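Local atomic coordinates of nigritoxine (Vibrio nigripulchritudo, PDB entry 5M41), a protein that acts as a bacterial toxin against crustaceans and insects. Residues A[332-337]-A[444-449]. Sequence-based numbering, arbitrary orientation.
Sequences SLAAIP and KSFFER
Phe446 and Phe447, neighbours on helix 444-457, reach down to strand 328-336 and make the whole contact. The packing is apolar. The CB of Ala334 touches both rings: it lies 3.7 Å from Phe447 CE1 and 3.9 Å from Phe446 CE2. Ser332 meets Phe446 through its methylene, CB to CZ at 3.9 Å. Ile336 brings the end of its longer branch to the edge of the Phe447 ring, near the ring plane, with CD1 3.9 Å from Phe447 CD1. Ile336 also touches Val450 and Arg454, further along the same helix.

The two phenylalanines differ in their first torsion. Phe446 has CG opposite its backbone N (chi1 172°), whereas Phe447 has CG opposite its carbonyl carbon (chi1 -69°). Both rings thus reach the strand: Phe446 meets Ser332 and Ala334, and Phe447 meets Ala334, Ala335 and Ile336. Phe446 CD2 also lies over the centre of one face of Phe447, 3.8 Å above the plane.

Polar groups play a smaller part. Ala335 O comes within 3.5 Å of Phe447 CE1. Ser332 OG is hydrogen-bonded to Asp368, and Arg449 forms a salt bridge with Asp288; both acidic partners lie outside the two segments.

Strand 328-336 pairs with strands 340-348 and 366-370. Leu333 points away from helix 444-457 and touches helix 386-396. The axes of segments 332-336 and 444-449 cross at -71° and pass 11.1 Å apart at closest. The arrangement is a helix packed steeply across one face of an antiparallel sheet, with two adjacent phenylalanines as the helix's points of contact with segment 332-337.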
ATOM      1  N   SER A 332       0.315   7.401   0.306  1.00 34.55           N
ATOM      2  CA  SER A 332      -0.376   6.133   0.505  1.00 35.42           C
ATOM      3  C   SER A 332      -1.702   6.150  -0.211  1.00 35.51           C
ATOM      4  O   SER A 332      -2.469   7.083  -0.054  1.00 37.01           O
ATOM      5  CB  SER A 332      -0.651   5.872   1.996  1.00 37.49           C
ATOM      6  OG  SER A 332       0.545   5.583   2.702  1.00 38.86           O
ATOM      7  N   LEU A 333      -1.969   5.112  -0.992  1.00 33.98           N
ATOM      8  CA  LEU A 333      -3.277   4.911  -1.565  1.00 34.99           C
ATOM      9  C   LEU A 333      -3.751   3.608  -0.967  1.00 36.58           C
ATOM     10  O   LEU A 333      -3.250   2.523  -1.309  1.00 37.86           O
ATOM     11  CB  LEU A 333      -3.179   4.864  -3.085  1.00 36.07           C
ATOM     12  CG  LEU A 333      -2.620   6.144  -3.726  1.00 36.46           C
ATOM     13  CD1 LEU A 333      -2.252   5.887  -5.172  1.00 38.00           C
ATOM     14  CD2 LEU A 333      -3.627   7.287  -3.625  1.00 37.68           C
ATOM     15  N   ALA A 334      -4.678   3.728  -0.023  1.00 37.49           N
ATOM     16  CA  ALA A 334      -5.106   2.602   0.792  1.00 37.48           C
ATOM     17  C   ALA A 334      -6.558   2.327   0.530  1.00 38.54           C
ATOM     18  O   ALA A 334      -7.386   3.220   0.649  1.00 39.80           O
ATOM     19  CB  ALA A 334      -4.895   2.901   2.267  1.00 38.30           C
ATOM     20  N   ALA A 335      -6.869   1.084   0.181  1.00 40.02           N
ATOM     21  CA  ALA A 335      -8.243   0.645   0.074  1.00 40.70           C
ATOM     22  C   ALA A 335      -8.926   0.774   1.436  1.00 41.40           C
ATOM     23  O   ALA A 335      -8.280   0.693   2.499  1.00 39.54           O
ATOM     24  CB  ALA A 335      -8.310  -0.779  -0.414  1.00 40.69           C
ATOM     25  N   ILE A 336     -10.229   1.005   1.382  1.00 41.28           N
ATOM     26  CA  ILE A 336     -11.062   1.210   2.566  1.00 41.53           C
ATOM     27  C   ILE A 336     -12.328   0.342   2.393  1.00 41.93           C
ATOM     28  O   ILE A 336     -12.889   0.300   1.304  1.00 42.17           O
ATOM     29  CB  ILE A 336     -11.424   2.721   2.710  1.00 42.28           C
ATOM     30  CG1 ILE A 336     -10.189   3.575   3.109  1.00 41.57           C
ATOM     31  CG2 ILE A 336     -12.578   2.946   3.678  1.00 43.52           C
ATOM     32  CD1 ILE A 336      -9.531   3.192   4.436  1.00 42.35           C
ATOM     33  N   PRO A 337     -12.775  -0.355   3.456  1.00 43.43           N
ATOM     34  CA  PRO A 337     -13.970  -1.205   3.328  1.00 45.55           C
ATOM     35  C   PRO A 337     -15.131  -0.478   2.650  1.00 45.83           C
ATOM     36  O   PRO A 337     -15.435   0.678   2.980  1.00 46.71           O
ATOM     37  CB  PRO A 337     -14.333  -1.538   4.780  1.00 46.91           C
ATOM     38  CG  PRO A 337     -13.074  -1.367   5.548  1.00 47.85           C
ATOM     39  CD  PRO A 337     -12.254  -0.331   4.836  1.00 44.91           C
ATOM     40  N   LYS A 444      -1.695  -0.775  11.149  1.00 53.02           N
ATOM     41  CA  LYS A 444      -2.882  -0.864  11.990  1.00 54.67           C
ATOM     42  C   LYS A 444      -3.338   0.522  12.432  1.00 52.91           C
ATOM     43  O   LYS A 444      -4.485   0.884  12.233  1.00 54.08           O
ATOM     44  CB  LYS A 444      -2.571  -1.737  13.208  1.00 59.37           C
ATOM     45  CG  LYS A 444      -3.785  -2.176  14.022  1.00 64.59           C
ATOM     46  CD  LYS A 444      -3.344  -2.609  15.423  1.00 70.54           C
ATOM     47  CE  LYS A 444      -4.224  -3.713  15.989  1.00 74.50           C
ATOM     48  NZ  LYS A 444      -5.673  -3.415  15.825  1.00 74.22           N
ATOM     49  N   SER A 445      -2.444   1.313  13.006  1.00 54.13           N
ATOM     50  CA  SER A 445      -2.860   2.588  13.570  1.00 56.81           C
ATOM     51  C   SER A 445      -3.253   3.597  12.478  1.00 55.74           C
ATOM     52  O   SER A 445      -4.187   4.381  12.664  1.00 57.11           O
ATOM     53  CB  SER A 445      -1.783   3.144  14.486  1.00 61.06           C
ATOM     54  OG  SER A 445      -0.569   3.230  13.774  1.00 61.00           O
ATOM     55  N   PHE A 446      -2.567   3.535  11.332  1.00 50.76           N
ATOM     56  CA  PHE A 446      -2.895   4.351  10.164  1.00 46.59           C
ATOM     57  C   PHE A 446      -4.395   4.268   9.853  1.00 45.06           C
ATOM     58  O   PHE A 446      -5.056   5.295   9.680  1.00 44.43           O
ATOM     59  CB  PHE A 446      -2.022   3.868   8.982  1.00 44.07           C
ATOM     60  CG  PHE A 446      -2.368   4.466   7.651  1.00 42.41           C
ATOM     61  CD1 PHE A 446      -1.659   5.579   7.157  1.00 41.51           C
ATOM     62  CD2 PHE A 446      -3.347   3.878   6.840  1.00 41.30           C
ATOM     63  CE1 PHE A 446      -1.946   6.118   5.902  1.00 40.15           C
ATOM     64  CE2 PHE A 446      -3.636   4.415   5.585  1.00 41.90           C
ATOM     65  CZ  PHE A 446      -2.937   5.540   5.114  1.00 39.72           C
ATOM     66  N   PHE A 447      -4.929   3.049   9.785  1.00 46.07           N
ATOM     67  CA  PHE A 447      -6.359   2.845   9.531  1.00 47.17           C
ATOM     68  C   PHE A 447      -7.258   3.302  10.699  1.00 49.43           C
ATOM     69  O   PHE A 447      -8.363   3.799  10.464  1.00 47.49           O
ATOM     70  CB  PHE A 447      -6.664   1.401   9.100  1.00 46.53           C
ATOM     71  CG  PHE A 447      -6.128   1.076   7.734  1.00 45.01           C
ATOM     72  CD1 PHE A 447      -6.774   1.527   6.608  1.00 42.48           C
ATOM     73  CD2 PHE A 447      -4.930   0.378   7.590  1.00 45.14           C
ATOM     74  CE1 PHE A 447      -6.254   1.275   5.335  1.00 42.96           C
ATOM     75  CE2 PHE A 447      -4.398   0.128   6.341  1.00 44.75           C
ATOM     76  CZ  PHE A 447      -5.067   0.571   5.207  1.00 42.46           C
ATOM     77  N   GLU A 448      -6.777   3.145  11.932  1.00 52.31           N
ATOM     78  CA  GLU A 448      -7.466   3.705  13.109  1.00 56.70           C
ATOM     79  C   GLU A 448      -7.558   5.214  12.940  1.00 56.39           C
ATOM     80  O   GLU A 448      -8.611   5.801  13.177  1.00 59.17           O
ATOM     81  CB  GLU A 448      -6.717   3.369  14.401  1.00 60.91           C
ATOM     82  CG  GLU A 448      -6.710   1.884  14.727  1.00 66.21           C
ATOM     83  CD  GLU A 448      -5.776   1.497  15.879  1.00 71.99           C
ATOM     84  OE1 GLU A 448      -4.967   2.327  16.368  1.00 72.97           O
ATOM     85  OE2 GLU A 448      -5.849   0.322  16.293  1.00 75.45           O
ATOM     86  N   ARG A 449      -6.468   5.835  12.488  1.00 54.17           N
ATOM     87  CA  ARG A 449      -6.468   7.284  12.280  1.00 57.43           C
ATOM     88  C   ARG A 449      -7.448   7.681  11.199  1.00 55.48           C
ATOM     89  O   ARG A 449      -8.235   8.615  11.387  1.00 55.32           O
ATOM     90  CB  ARG A 449      -5.079   7.813  11.972  1.00 58.26           C
ATOM     91  CG  ARG A 449      -4.134   7.743  13.164  1.00 64.93           C
ATOM     92  CD  ARG A 449      -2.730   8.116  12.720  1.00 69.53           C
ATOM     93  NE  ARG A 449      -1.733   7.248  13.333  1.00 74.38           N
ATOM     94  CZ  ARG A 449      -0.799   6.560  12.685  1.00 73.47           C
ATOM     95  NH1 ARG A 449      -0.666   6.632  11.360  1.00 66.04           N
ATOM     96  NH2 ARG A 449       0.036   5.812  13.392  1.00 78.49           N
TER